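Local atomic coordinates of cell divisionFtsK/SpoIIIE (PDB entry 4NH0), a protein that serves as the multi-domain ATPase of the bacterial type VII (ESX) secretion system, binding the exported protein EsxB and possibly acting as the translocase. Residues A[419-424]-A[452-457]; A[650-655]-A[821-826]; A[704-709]-A[887-892]; A[919-924]-A[935-940]. All blocks are in the same frame, centred on the assembly; numbering follows the deposited sequence.

Interaction 1. Residues A[419-424]-A[452-457]; sequences LFIVLD and VHLLLA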
loop_
_atom_site.group_PDB
_atom_site.type_symbol
_atom_site.label_atom_id
_atom_site.label_comp_id
_atom_site.label_asym_id
_atom_site.label_seq_id
_atom_site.Cartn_x
_atom_site.Cartn_y
_atom_site.Cartn_z
ATOM N N LEU A 419 0.124 -5.296 41.498
ATOM C CA LEU A 419 -0.556 -5.972 40.403
ATOM C C LEU A 419 -0.795 -7.440 40.722
ATOM O O LEU A 419 0.142 -8.185 41.002
ATOM C CB LEU A 419 0.249 -5.841 39.111
ATOM C CG LEU A 419 -0.459 -6.356 37.859
ATOM C CD1 LEU A 419 -1.759 -5.604 37.655
ATOM C CD2 LEU A 419 0.436 -6.224 36.640
ATOM N N PHE A 420 -2.058 -7.848 40.682
ATOM C CA PHE A 420 -2.416 -9.242 40.902
ATOM C C PHE A 420 -2.773 -9.901 39.577
ATOM O O PHE A 420 -3.734 -9.508 38.918
ATOM C CB PHE A 420 -3.584 -9.357 41.882
ATOM C CG PHE A 420 -3.786 -10.743 42.425
ATOM C CD1 PHE A 420 -2.759 -11.671 42.392
ATOM C CD2 PHE A 420 -5.006 -11.122 42.958
ATOM C CE1 PHE A 420 -2.943 -12.946 42.888
ATOM C CE2 PHE A 420 -5.195 -12.396 43.453
ATOM C CZ PHE A 420 -4.162 -13.308 43.417
ATOM N N ILE A 421 -1.993 -10.902 39.189
ATOM C CA ILE A 421 -2.216 -11.591 37.926
ATOM C C ILE A 421 -2.799 -12.980 38.147
ATOM O O ILE A 421 -2.177 -13.833 38.775
ATOM C CB ILE A 421 -0.917 -11.713 37.118
ATOM C CG1 ILE A 421 -0.282 -10.336 36.926
ATOM C CG2 ILE A 421 -1.188 -12.367 35.775
ATOM C CD1 ILE A 421 1.025 -10.370 36.171
ATOM N N VAL A 422 -4.001 -13.195 37.625
ATOM C CA VAL A 422 -4.674 -14.479 37.753
ATOM C C VAL A 422 -4.748 -15.183 36.403
ATOM O O VAL A 422 -5.569 -14.833 35.556
ATOM C CB VAL A 422 -6.093 -14.314 38.319
ATOM C CG1 VAL A 422 -6.710 -15.670 38.604
ATOM C CG2 VAL A 422 -6.060 -13.470 39.580
ATOM N N LEU A 423 -3.884 -16.173 36.205
ATOM C CA LEU A 423 -3.849 -16.909 34.949
ATOM C C LEU A 423 -4.441 -18.302 35.132
ATOM O O LEU A 423 -3.840 -19.161 35.776
ATOM C CB LEU A 423 -2.413 -17.000 34.421
ATOM C CG LEU A 423 -2.200 -17.183 32.914
ATOM C CD1 LEU A 423 -0.764 -16.857 32.549
ATOM C CD2 LEU A 423 -2.550 -18.588 32.451
ATOM N N ASP A 424 -5.620 -18.519 34.561
ATOM C CA ASP A 424 -6.281 -19.814 34.642
ATOM C C ASP A 424 -5.810 -20.727 33.514
ATOM O O ASP A 424 -5.454 -20.253 32.435
ATOM C CB ASP A 424 -7.801 -19.648 34.591
ATOM C CG ASP A 424 -8.541 -20.838 35.173
ATOM O OD1 ASP A 424 -7.936 -21.922 35.293
ATOM O OD2 ASP A 424 -9.734 -20.688 35.512
ATOM N N VAL A 452 4.269 -7.148 41.826
ATOM C CA VAL A 452 3.470 -7.968 40.926
ATOM C C VAL A 452 3.248 -9.355 41.516
ATOM O O VAL A 452 4.193 -10.123 41.687
ATOM C CB VAL A 452 4.132 -8.105 39.546
ATOM C CG1 VAL A 452 3.366 -9.093 38.688
ATOM C CG2 VAL A 452 4.213 -6.752 38.864
ATOM N N HIS A 453 1.996 -9.668 41.830
ATOM C CA HIS A 453 1.659 -10.952 42.428
ATOM C C HIS A 453 0.973 -11.864 41.420
ATOM O O HIS A 453 0.053 -11.449 40.717
ATOM C CB HIS A 453 0.770 -10.753 43.655
ATOM C CG HIS A 453 1.385 -9.885 44.708
ATOM N ND1 HIS A 453 2.207 -10.384 45.695
ATOM C CD2 HIS A 453 1.302 -8.552 44.925
ATOM C CE1 HIS A 453 2.603 -9.396 46.477
ATOM N NE2 HIS A 453 2.069 -8.274 46.031
ATOM N N LEU A 454 1.428 -13.110 41.359
ATOM C CA LEU A 454 0.910 -14.070 40.393
ATOM C C LEU A 454 0.107 -15.176 41.069
ATOM O O LEU A 454 0.414 -15.587 42.186
ATOM C CB LEU A 454 2.060 -14.678 39.586
ATOM C CG LEU A 454 1.710 -15.721 38.523
ATOM C CD1 LEU A 454 0.777 -15.134 37.478
ATOM C CD2 LEU A 454 2.970 -16.269 37.874
ATOM N N LEU A 455 -0.931 -15.644 40.384
ATOM C CA LEU A 455 -1.701 -16.791 40.842
ATOM C C LEU A 455 -1.989 -17.729 39.677
ATOM O O LEU A 455 -2.863 -17.461 38.854
ATOM C CB LEU A 455 -3.009 -16.346 41.495
ATOM C CG LEU A 455 -3.921 -17.483 41.958
ATOM C CD1 LEU A 455 -3.192 -18.389 42.935
ATOM C CD2 LEU A 455 -5.194 -16.938 42.578
ATOM N N LEU A 456 -1.243 -18.825 39.609
ATOM C CA LEU A 456 -1.418 -19.801 38.544
ATOM C C LEU A 456 -2.484 -20.823 38.909
ATOM O O LEU A 456 -2.365 -21.528 39.910
ATOM C CB LEU A 456 -0.096 -20.503 38.237
ATOM C CG LEU A 456 1.031 -19.589 37.756
ATOM C CD1 LEU A 456 2.294 -20.386 37.488
ATOM C CD2 LEU A 456 0.599 -18.828 36.514
ATOM N N ALA A 457 -3.528 -20.896 38.094
ATOM C CA ALA A 457 -4.622 -21.824 38.336
ATOM C C ALA A 457 -4.826 -22.747 37.144
ATOM O O ALA A 457 -4.746 -22.317 35.995
ATOM C CB ALA A 457 -5.901 -21.068 38.645
#

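Interaction 2. Residues A[650-655]-A[821-826]; sequences LDLSGG and LGTKLE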
loop_
_atom_site.group_PDB
_atom_site.type_symbol
_atom_site.label_atom_id
_atom_site.label_comp_id
_atom_site.label_asym_id
_atom_site.label_seq_id
_atom_site.Cartn_x
_atom_site.Cartn_y
_atom_site.Cartn_z
ATOM N N LEU A 650 4.430 7.993 7.175
ATOM C CA LEU A 650 5.414 7.832 6.138
ATOM C C LEU A 650 6.033 9.164 5.795
ATOM O O LEU A 650 5.352 10.152 5.737
ATOM C CB LEU A 650 4.738 7.252 4.919
ATOM C CG LEU A 650 4.575 5.747 4.841
ATOM C CD1 LEU A 650 4.356 5.166 6.207
ATOM C CD2 LEU A 650 3.416 5.404 3.944
ATOM N N ASP A 651 7.336 9.179 5.582
ATOM C CA ASP A 651 8.074 10.394 5.265
ATOM C C ASP A 651 8.497 10.378 3.804
ATOM O O ASP A 651 9.609 9.969 3.473
ATOM C CB ASP A 651 9.297 10.542 6.172
ATOM C CG ASP A 651 9.895 11.938 6.125
ATOM O OD1 ASP A 651 9.492 12.736 5.256
ATOM O OD2 ASP A 651 10.775 12.235 6.959
ATOM N N LEU A 652 7.604 10.829 2.931
ATOM C CA LEU A 652 7.870 10.839 1.500
ATOM C C LEU A 652 8.531 12.146 1.074
ATOM O O LEU A 652 8.534 12.495 -0.106
ATOM C CB LEU A 652 6.576 10.624 0.714
ATOM C CG LEU A 652 5.705 9.450 1.162
ATOM C CD1 LEU A 652 4.519 9.272 0.230
ATOM C CD2 LEU A 652 6.521 8.171 1.246
ATOM N N SER A 653 9.097 12.859 2.041
ATOM C CA SER A 653 9.725 14.149 1.782
ATOM C C SER A 653 11.156 14.007 1.277
ATOM O O SER A 653 11.964 14.921 1.427
ATOM C CB SER A 653 9.708 15.007 3.045
ATOM O OG SER A 653 10.454 16.197 2.863
ATOM N N GLY A 654 11.466 12.862 0.679
ATOM C CA GLY A 654 12.791 12.625 0.139
ATOM C C GLY A 654 13.442 11.380 0.705
ATOM O O GLY A 654 13.208 11.015 1.857
ATOM N N GLY A 655 14.265 10.729 -0.109
ATOM C CA GLY A 655 14.930 9.506 0.298
ATOM C C GLY A 655 13.996 8.315 0.237
ATOM O O GLY A 655 14.158 7.424 -0.595
ATOM N N LEU A 821 12.746 1.420 -4.040
ATOM C CA LEU A 821 11.567 1.651 -3.219
ATOM C C LEU A 821 11.964 1.827 -1.758
ATOM O O LEU A 821 12.098 0.853 -1.020
ATOM C CB LEU A 821 10.576 0.498 -3.373
ATOM C CG LEU A 821 10.102 0.247 -4.807
ATOM C CD1 LEU A 821 9.265 -1.017 -4.895
ATOM C CD2 LEU A 821 9.324 1.442 -5.325
ATOM N N GLY A 822 12.155 3.078 -1.352
ATOM C CA GLY A 822 12.586 3.392 -0.000
ATOM C C GLY A 822 11.583 2.980 1.058
ATOM O O GLY A 822 11.933 2.308 2.025
ATOM N N THR A 823 10.333 3.389 0.876
ATOM C CA THR A 823 9.273 3.023 1.806
ATOM C C THR A 823 8.544 1.777 1.324
ATOM O O THR A 823 7.743 1.838 0.393
ATOM C CB THR A 823 8.254 4.160 1.989
ATOM O OG1 THR A 823 8.914 5.315 2.518
ATOM C CG2 THR A 823 7.159 3.735 2.948
ATOM N N LYS A 824 8.828 0.645 1.957
ATOM C CA LYS A 824 8.177 -0.604 1.592
ATOM C C LYS A 824 7.055 -0.935 2.565
ATOM O O LYS A 824 7.263 -0.986 3.775
ATOM C CB LYS A 824 9.189 -1.750 1.546
ATOM C CG LYS A 824 10.288 -1.558 0.515
ATOM C CD LYS A 824 10.983 -2.868 0.199
ATOM C CE LYS A 824 12.212 -2.644 -0.662
ATOM N NZ LYS A 824 13.248 -1.855 0.057
ATOM N N LEU A 825 5.864 -1.155 2.023
ATOM C CA LEU A 825 4.708 -1.515 2.830
ATOM C C LEU A 825 4.330 -2.966 2.572
ATOM O O LEU A 825 3.651 -3.279 1.595
ATOM C CB LEU A 825 3.535 -0.584 2.525
ATOM C CG LEU A 825 3.848 0.899 2.732
ATOM C CD1 LEU A 825 2.670 1.774 2.341
ATOM C CD2 LEU A 825 4.253 1.157 4.175
ATOM N N GLU A 826 4.784 -3.850 3.453
ATOM C CA GLU A 826 4.604 -5.283 3.267
ATOM C C GLU A 826 3.380 -5.808 4.004
ATOM O O GLU A 826 3.167 -5.504 5.176
ATOM C CB GLU A 826 5.852 -6.035 3.728
ATOM C CG GLU A 826 5.746 -7.544 3.630
ATOM C CD GLU A 826 7.019 -8.242 4.057
ATOM O OE1 GLU A 826 8.113 -7.732 3.737
ATOM O OE2 GLU A 826 6.930 -9.298 4.716
#

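Interaction 3. Residues A[704-709]-A[887-892]; sequences LAELPH and TIREAW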
loop_
_atom_site.group_PDB
_atom_site.type_symbol
_atom_site.label_atom_id
_atom_site.label_comp_id
_atom_site.label_asym_id
_atom_site.label_seq_id
_atom_site.Cartn_x
_atom_site.Cartn_y
_atom_site.Cartn_z
ATOM N N LEU A 704 -11.408 6.896 -7.357
ATOM C CA LEU A 704 -10.747 8.131 -6.956
ATOM C C LEU A 704 -10.510 9.052 -8.145
ATOM O O LEU A 704 -9.854 10.082 -8.017
ATOM C CB LEU A 704 -9.415 7.826 -6.267
ATOM C CG LEU A 704 -9.460 6.966 -5.004
ATOM C CD1 LEU A 704 -8.057 6.726 -4.477
ATOM C CD2 LEU A 704 -10.325 7.618 -3.946
ATOM N N ALA A 705 -11.052 8.680 -9.300
ATOM C CA ALA A 705 -10.802 9.409 -10.539
ATOM C C ALA A 705 -11.346 10.834 -10.508
ATOM O O ALA A 705 -10.874 11.700 -11.242
ATOM C CB ALA A 705 -11.394 8.653 -11.716
ATOM N N GLU A 706 -12.339 11.074 -9.659
ATOM C CA GLU A 706 -12.970 12.386 -9.586
ATOM C C GLU A 706 -12.277 13.297 -8.579
ATOM O O GLU A 706 -12.682 14.442 -8.387
ATOM C CB GLU A 706 -14.452 12.248 -9.238
ATOM C CG GLU A 706 -15.269 11.551 -10.314
ATOM C CD GLU A 706 -16.743 11.473 -9.971
ATOM O OE1 GLU A 706 -17.352 12.534 -9.722
ATOM O OE2 GLU A 706 -17.291 10.352 -9.951
ATOM N N LEU A 707 -11.235 12.783 -7.933
ATOM C CA LEU A 707 -10.417 13.601 -7.050
ATOM C C LEU A 707 -9.732 14.702 -7.846
ATOM O O LEU A 707 -9.303 14.479 -8.975
ATOM C CB LEU A 707 -9.369 12.750 -6.330
ATOM C CG LEU A 707 -9.771 12.087 -5.013
ATOM C CD1 LEU A 707 -8.666 11.167 -4.532
ATOM C CD2 LEU A 707 -10.081 13.139 -3.966
ATOM N N PRO A 708 -9.631 15.900 -7.259
ATOM C CA PRO A 708 -8.925 16.994 -7.926
ATOM C C PRO A 708 -7.417 16.768 -7.932
ATOM O O PRO A 708 -6.692 17.450 -8.654
ATOM C CB PRO A 708 -9.301 18.215 -7.086
ATOM C CG PRO A 708 -9.578 17.660 -5.734
ATOM C CD PRO A 708 -10.198 16.313 -5.964
ATOM N N HIS A 709 -6.958 15.809 -7.133
ATOM C CA HIS A 709 -5.535 15.504 -7.036
ATOM C C HIS A 709 -5.075 14.549 -8.133
ATOM O O HIS A 709 -3.907 14.552 -8.514
ATOM C CB HIS A 709 -5.210 14.908 -5.666
ATOM C CG HIS A 709 -5.522 15.821 -4.521
ATOM N ND1 HIS A 709 -6.807 16.052 -4.082
ATOM C CD2 HIS A 709 -4.713 16.559 -3.725
ATOM C CE1 HIS A 709 -6.777 16.892 -3.064
ATOM N NE2 HIS A 709 -5.519 17.216 -2.827
ATOM N N THR A 887 -16.458 15.131 -0.992
ATOM C CA THR A 887 -16.172 16.162 -0.004
ATOM C C THR A 887 -14.937 16.977 -0.378
ATOM O O THR A 887 -14.933 18.201 -0.260
ATOM C CB THR A 887 -15.966 15.553 1.394
ATOM O OG1 THR A 887 -17.039 14.651 1.688
ATOM C CG2 THR A 887 -15.917 16.644 2.451
ATOM N N ILE A 888 -13.895 16.290 -0.832
ATOM C CA ILE A 888 -12.635 16.941 -1.173
ATOM C C ILE A 888 -12.760 17.794 -2.432
ATOM O O ILE A 888 -12.234 18.905 -2.493
ATOM C CB ILE A 888 -11.508 15.911 -1.375
ATOM C CG1 ILE A 888 -11.370 15.022 -0.140
ATOM C CG2 ILE A 888 -10.190 16.608 -1.672
ATOM C CD1 ILE A 888 -10.287 13.978 -0.260
ATOM N N ARG A 889 -13.460 17.270 -3.433
ATOM C CA ARG A 889 -13.619 17.972 -4.702
ATOM C C ARG A 889 -14.401 19.269 -4.532
ATOM O O ARG A 889 -14.010 20.312 -5.053
ATOM C CB ARG A 889 -14.315 17.076 -5.728
ATOM C CG ARG A 889 -14.352 17.667 -7.129
ATOM C CD ARG A 889 -15.099 16.770 -8.105
ATOM N NE ARG A 889 -16.541 16.789 -7.881
ATOM C CZ ARG A 889 -17.214 15.825 -7.261
ATOM N NH1 ARG A 889 -16.574 14.760 -6.800
ATOM N NH2 ARG A 889 -18.526 15.926 -7.103
ATOM N N GLU A 890 -15.504 19.197 -3.795
ATOM C CA GLU A 890 -16.377 20.349 -3.599
ATOM C C GLU A 890 -15.761 21.381 -2.660
ATOM O O GLU A 890 -16.218 22.521 -2.595
ATOM C CB GLU A 890 -17.735 19.897 -3.062
ATOM C CG GLU A 890 -18.556 19.097 -4.059
ATOM C CD GLU A 890 -19.870 18.615 -3.478
ATOM O OE1 GLU A 890 -20.089 18.797 -2.262
ATOM O OE2 GLU A 890 -20.688 18.054 -4.239
ATOM N N ALA A 891 -14.726 20.978 -1.932
ATOM C CA ALA A 891 -14.043 21.881 -1.017
ATOM C C ALA A 891 -12.913 22.620 -1.723
ATOM O O ALA A 891 -12.394 23.612 -1.214
ATOM C CB ALA A 891 -13.509 21.119 0.180
ATOM N N TRP A 892 -12.537 22.129 -2.900
ATOM C CA TRP A 892 -11.465 22.743 -3.673
ATOM C C TRP A 892 -12.014 23.519 -4.864
ATOM O O TRP A 892 -12.654 22.951 -5.746
ATOM C CB TRP A 892 -10.475 21.684 -4.154
ATOM C CG TRP A 892 -9.400 22.241 -5.029
ATOM C CD1 TRP A 892 -9.323 22.158 -6.386
ATOM C CD2 TRP A 892 -8.252 22.984 -4.607
ATOM N NE1 TRP A 892 -8.194 22.797 -6.837
ATOM C CE2 TRP A 892 -7.519 23.313 -5.762
ATOM C CE3 TRP A 892 -7.771 23.402 -3.362
ATOM C CZ2 TRP A 892 -6.332 24.039 -5.711
ATOM C CZ3 TRP A 892 -6.593 24.121 -3.314
ATOM C CH2 TRP A 892 -5.887 24.433 -4.480
#

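Interaction 4. Residues A[919-924]-A[935-940]; sequences GTRIPI and YLDFNT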
loop_
_atom_site.group_PDB
_atom_site.type_symbol
_atom_site.label_atom_id
_atom_site.label_comp_id
_atom_site.label_asym_id
_atom_site.label_seq_id
_atom_site.Cartn_x
_atom_site.Cartn_y
_atom_site.Cartn_z
ATOM N N GLY A 919 11.575 24.701 -42.738
ATOM C CA GLY A 919 12.497 24.724 -43.856
ATOM C C GLY A 919 12.065 23.715 -44.897
ATOM O O GLY A 919 10.873 23.469 -45.065
ATOM N N THR A 920 13.030 23.116 -45.589
ATOM C CA THR A 920 12.729 22.135 -46.627
ATOM C C THR A 920 12.137 20.851 -46.052
ATOM O O THR A 920 11.582 20.034 -46.782
ATOM C CB THR A 920 13.982 21.783 -47.446
ATOM O OG1 THR A 920 15.075 21.516 -46.560
ATOM C CG2 THR A 920 14.356 22.933 -48.363
ATOM N N ARG A 921 12.258 20.676 -44.740
ATOM C CA ARG A 921 11.664 19.531 -44.066
ATOM C C ARG A 921 10.147 19.654 -44.042
ATOM O O ARG A 921 9.610 20.754 -43.933
ATOM C CB ARG A 921 12.207 19.409 -42.646
ATOM C CG ARG A 921 13.717 19.461 -42.572
ATOM C CD ARG A 921 14.171 20.196 -41.333
ATOM N NE ARG A 921 13.757 19.512 -40.115
ATOM C CZ ARG A 921 13.772 20.069 -38.910
ATOM N NH1 ARG A 921 14.175 21.323 -38.766
ATOM N NH2 ARG A 921 13.380 19.375 -37.852
ATOM N N ILE A 922 9.459 18.523 -44.146
ATOM C CA ILE A 922 8.004 18.520 -44.193
ATOM C C ILE A 922 7.405 17.723 -43.041
ATOM O O ILE A 922 7.503 16.499 -43.015
ATOM C CB ILE A 922 7.488 17.934 -45.518
ATOM C CG1 ILE A 922 8.204 18.576 -46.705
ATOM C CG2 ILE A 922 5.986 18.116 -45.630
ATOM C CD1 ILE A 922 7.846 17.963 -48.037
ATOM N N PRO A 923 6.782 18.419 -42.081
ATOM C CA PRO A 923 6.105 17.740 -40.973
ATOM C C PRO A 923 4.871 16.993 -41.460
ATOM O O PRO A 923 4.118 17.526 -42.271
ATOM C CB PRO A 923 5.724 18.888 -40.038
ATOM C CG PRO A 923 5.617 20.071 -40.930
ATOM C CD PRO A 923 6.672 19.883 -41.979
ATOM N N ILE A 924 4.674 15.771 -40.977
ATOM C CA ILE A 924 3.531 14.967 -41.392
ATOM C C ILE A 924 2.637 14.628 -40.207
ATOM O O ILE A 924 1.513 14.163 -40.381
ATOM C CB ILE A 924 3.975 13.664 -42.080
ATOM C CG1 ILE A 924 4.799 12.807 -41.120
ATOM C CG2 ILE A 924 4.771 13.972 -43.336
ATOM C CD1 ILE A 924 5.273 11.506 -41.721
ATOM N N TYR A 935 9.177 14.772 -39.102
ATOM C CA TYR A 935 9.492 15.382 -40.389
ATOM C C TYR A 935 9.924 14.382 -41.454
ATOM O O TYR A 935 10.356 13.272 -41.150
ATOM C CB TYR A 935 10.595 16.430 -40.219
ATOM C CG TYR A 935 10.249 17.547 -39.266
ATOM C CD1 TYR A 935 9.494 18.633 -39.683
ATOM C CD2 TYR A 935 10.685 17.520 -37.950
ATOM C CE1 TYR A 935 9.178 19.656 -38.815
ATOM C CE2 TYR A 935 10.374 18.538 -37.076
ATOM C CZ TYR A 935 9.621 19.603 -37.514
ATOM O OH TYR A 935 9.311 20.618 -36.643
ATOM N N LEU A 936 9.798 14.801 -42.709
ATOM C CA LEU A 936 10.345 14.071 -43.843
ATOM C C LEU A 936 11.292 14.981 -44.613
ATOM O O LEU A 936 10.876 16.003 -45.152
ATOM C CB LEU A 936 9.235 13.566 -44.763
ATOM C CG LEU A 936 8.394 12.392 -44.267
ATOM C CD1 LEU A 936 7.361 12.010 -45.311
ATOM C CD2 LEU A 936 9.283 11.208 -43.933
ATOM N N ASP A 937 12.566 14.612 -44.661
ATOM C CA ASP A 937 13.566 15.433 -45.330
ATOM C C ASP A 937 14.067 14.756 -46.601
ATOM O O ASP A 937 14.894 13.848 -46.547
ATOM C CB ASP A 937 14.730 15.725 -44.383
ATOM C CG ASP A 937 15.747 16.670 -44.985
ATOM O OD1 ASP A 937 16.839 16.813 -44.400
ATOM O OD2 ASP A 937 15.456 17.266 -46.042
ATOM N N PHE A 938 13.567 15.213 -47.745
ATOM C CA PHE A 938 13.892 14.604 -49.029
ATOM C C PHE A 938 15.279 14.985 -49.541
ATOM O O PHE A 938 15.616 14.714 -50.693
ATOM C CB PHE A 938 12.841 14.980 -50.074
ATOM C CG PHE A 938 11.500 14.348 -49.838
ATOM C CD1 PHE A 938 11.333 12.981 -49.963
ATOM C CD2 PHE A 938 10.403 15.122 -49.501
ATOM C CE1 PHE A 938 10.102 12.395 -49.749
ATOM C CE2 PHE A 938 9.169 14.540 -49.288
ATOM C CZ PHE A 938 9.019 13.177 -49.412
ATOM N N ASN A 939 16.080 15.615 -48.691
ATOM C CA ASN A 939 17.463 15.913 -49.034
ATOM C C ASN A 939 18.393 14.857 -48.455
ATOM O O ASN A 939 19.556 14.754 -48.844
ATOM C CB ASN A 939 17.863 17.302 -48.533
ATOM C CG ASN A 939 17.196 18.417 -49.313
ATOM O OD1 ASN A 939 16.852 18.251 -50.483
ATOM N ND2 ASN A 939 17.014 19.563 -48.668
ATOM N N THR A 940 17.864 14.072 -47.523
ATOM C CA THR A 940 18.625 13.003 -46.891
ATOM C C THR A 940 18.212 11.644 -47.446
ATOM O O THR A 940 19.047 10.878 -47.924
ATOM C CB THR A 940 18.439 13.012 -45.365
ATOM O OG1 THR A 940 17.042 12.963 -45.054
ATOM C CG2 THR A 940 19.036 14.273 -44.769
#

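Interaction 1. Residues A[419-424]-A[452-457]
Residues 419-424 and 452-457 are neighbouring parallel strands in the buried centre of the first FtsK domain, paired in unbroken register from Leu419 with Val452 to Asp424 with Ala457. Their directions differ by 17° and their axes approach to 4.6 Å. Five backbone hydrogen bonds join them, the oxygens of Leu419, Ile421 and Leu423 and those of His453 and Leu455 accepting in turn. Leu455 N lies 2.7 Å from Ile421 O, and Ala457 N 2.9 Å from Leu423 O.

One face carries Phe420, Val422, Asp424, His453, Leu455 and Ala457. With CG anti to the backbone N (chi1 -165°), the Phe420 ring leans over the second strand: its edge meets His453 O near the ring plane, and CE1 reaches Leu455 CB at 3.7 Å. The other face is aliphatic. Ile421 sends two branches across, CD1 to Val452 CG1 at 3.7 Å and CG2 to Leu454 CD1 at 3.8 Å.

The connection between these adjacent parallel strands is mostly helical and contains no strand, as in a beta-alpha-beta crossover of a P-loop NTPase sheet. Helix 437-450 covers Leu423, Leu454 and Leu456, while helix 317-329, which follows the predicted Walker A loop, packs on Phe420 and Leu455 on their own face. Asp424 closes its strand next to Glu425, the inferred active-site residue, and its OD2 forms a salt bridge with Lys317 of the predicted ATP site, consistent with a Walker B aspartate. His453 lies at the opposite end of the strand pair, where its ND1 is hydrogen-bonded to Pro305 O.

Interaction 2. Residues A[650-655]-A[821-826]
Gly822, where residues 821-826 first meet the other segment, brings its CA to 4.4 Å from Gly655 O, a loose approach of two loops at the margin of the contact. Thr823, beginning the strand, points its side chain at residues 650-655 and divides it between two leucines. Its CG2, anti to the backbone N, meets Leu650 CG at 3.8 Å, and OG1 has Leu652 CD2 at 3.9 Å, the Leu652 and Thr823 side chains crossing at about a right angle. The hydroxyl finds its polar partner in Ala656 O, just beyond the first segment. Leu825 again faces the first segment and reaches Leu650 tip to tip, CD1 to CD2 at 4.0 Å.

Strand 644-651 is an outermost strand of the second FtsK domain's sheet, whereas strand 823-827 lies inside it with three strands between them in the order across the sheet. Their meeting through side chains therefore fits a sheet that curls. Leu652 and Leu825 both touch Val659 and helix 669-683, the helix that follows the ATP-binding P-loop, and the Leu825 side chain stays about 12 Å from the bound ATP.

No hydrogen bond crosses between the segments, and they bury just 182 Å² against each other. The contact thus rests on methyl and methine groups, with the polar end of Thr823 satisfied by a backbone carbonyl beside them.

Interaction 3. Residues A[704-709]-A[887-892]
Leu707 N is hydrogen-bonded to Leu704 O at 3.0 Å, closing a type I beta turn that sets Leu707 and its neighbours against the end of helix 877-891. The CA-CB bond of Leu707 points away from that helix, yet its CD2 comes round to Ile888 CD1 at 3.8 Å. The other branch of Ile888, CG2, approaches the edge of the His709 ring near its plane, 3.7 Å from CE1.

Pro708 packs on both Arg889 and Trp892. Its CD lies 4.0 Å from Arg889 CA, and its CB meets Trp892 CD1 at 4.0 Å. At the outer side, Arg889 sets CG anti to the backbone N (chi1 -172°) and bends at chi3 (73°), laying its methylenes along the turn with CD 3.4 Å from Glu706 O. Its guanidinium then pairs with the Glu706 carboxylate, but at a long 3.8 Å from NH1 to OE1. Because OE1 sits over the guanidinium face, no N-H points at it and the attraction is of charges alone.

The contact is away from the nucleotide sites and joins the loop between strands 689-694 and 710-714 to the last turns of helix 877-891. Helix 669-683 touches both partners, His709 through Ala681 and Ile888 through Leu682. His709 also hydrogen-bonds through NE2 to His684 O and packs on Val689 and Phe691 of strand 689-694.

Interaction 4. Residues A[919-924]-A[935-940]
Ile922 and Leu936 hold the two segments together as an antiparallel hydrogen-bonded pair, Ile922 N to Leu936 O at 3.1 Å and Leu936 N to Ile922 O at 2.9 Å. In both bonds the donor stands above the carbonyl plane, 38° and 44° out of it respectively.

Beside this pair a cation-pi contact joins Arg921 to Tyr935. Arg921 CZ is 4.2 Å from the ring centroid and 12° off the ring normal, therefore over the face, but the guanidinium is strongly tilted rather than stacked. NH2 leads and lies over the CD2-CE2 side of the ring. Arg921 bends at chi2 and chi3 to get there; it also touches a crystal neighbour, so the lattice may influence this pose.

The two strands, 922-927 and 933-936, form a beta hairpin in the third FtsK domain. Ile924 extends the pairing by backbone bonds to Val934 within the hairpin and to Ala1143, one of the ATP-binding residues, on strand 1136-1144. The residues after Leu936 include an Asx turn, in which Asp937 OD2 accepts from Asn939 N at 3.2 Å.

The packing falls into two groups. Pro923 lies against Tyr935, CB to CE1 at 3.7 Å, next to Ser918 of helix 915-918. Around Leu936, Ile924 CG2 meets Leu936 CD1 at 3.8 Å, both residues also touching Phe1130. Ile922 CD1 comes in the ring plane to the edge of Phe938, 3.9 Å from CE2, and helix 954-968 touches Ile922 and Leu936 through Ile965 and Ile961.

In the fold
From the N terminus, interaction 1 comes first, closing a largely helical 27-residue excursion and joining two central strands of the first FtsK domain. Interactions 2 and 3 both lie in the second ATPase unit and cross along the chain: 650-655, 704-709, 821-826 and 887-892 follow one another alternately. Each closes a loop of more than 160 residues, one tying an edge strand to an inner strand, the other a loop to a late helix, with centres about 25 Å apart. Interaction 4 follows as a local hairpin, ten residues long between its segments, in the third FtsK domain. Its centre lies about 90 Å from that of interaction 1, on the opposite side of the chain's centre.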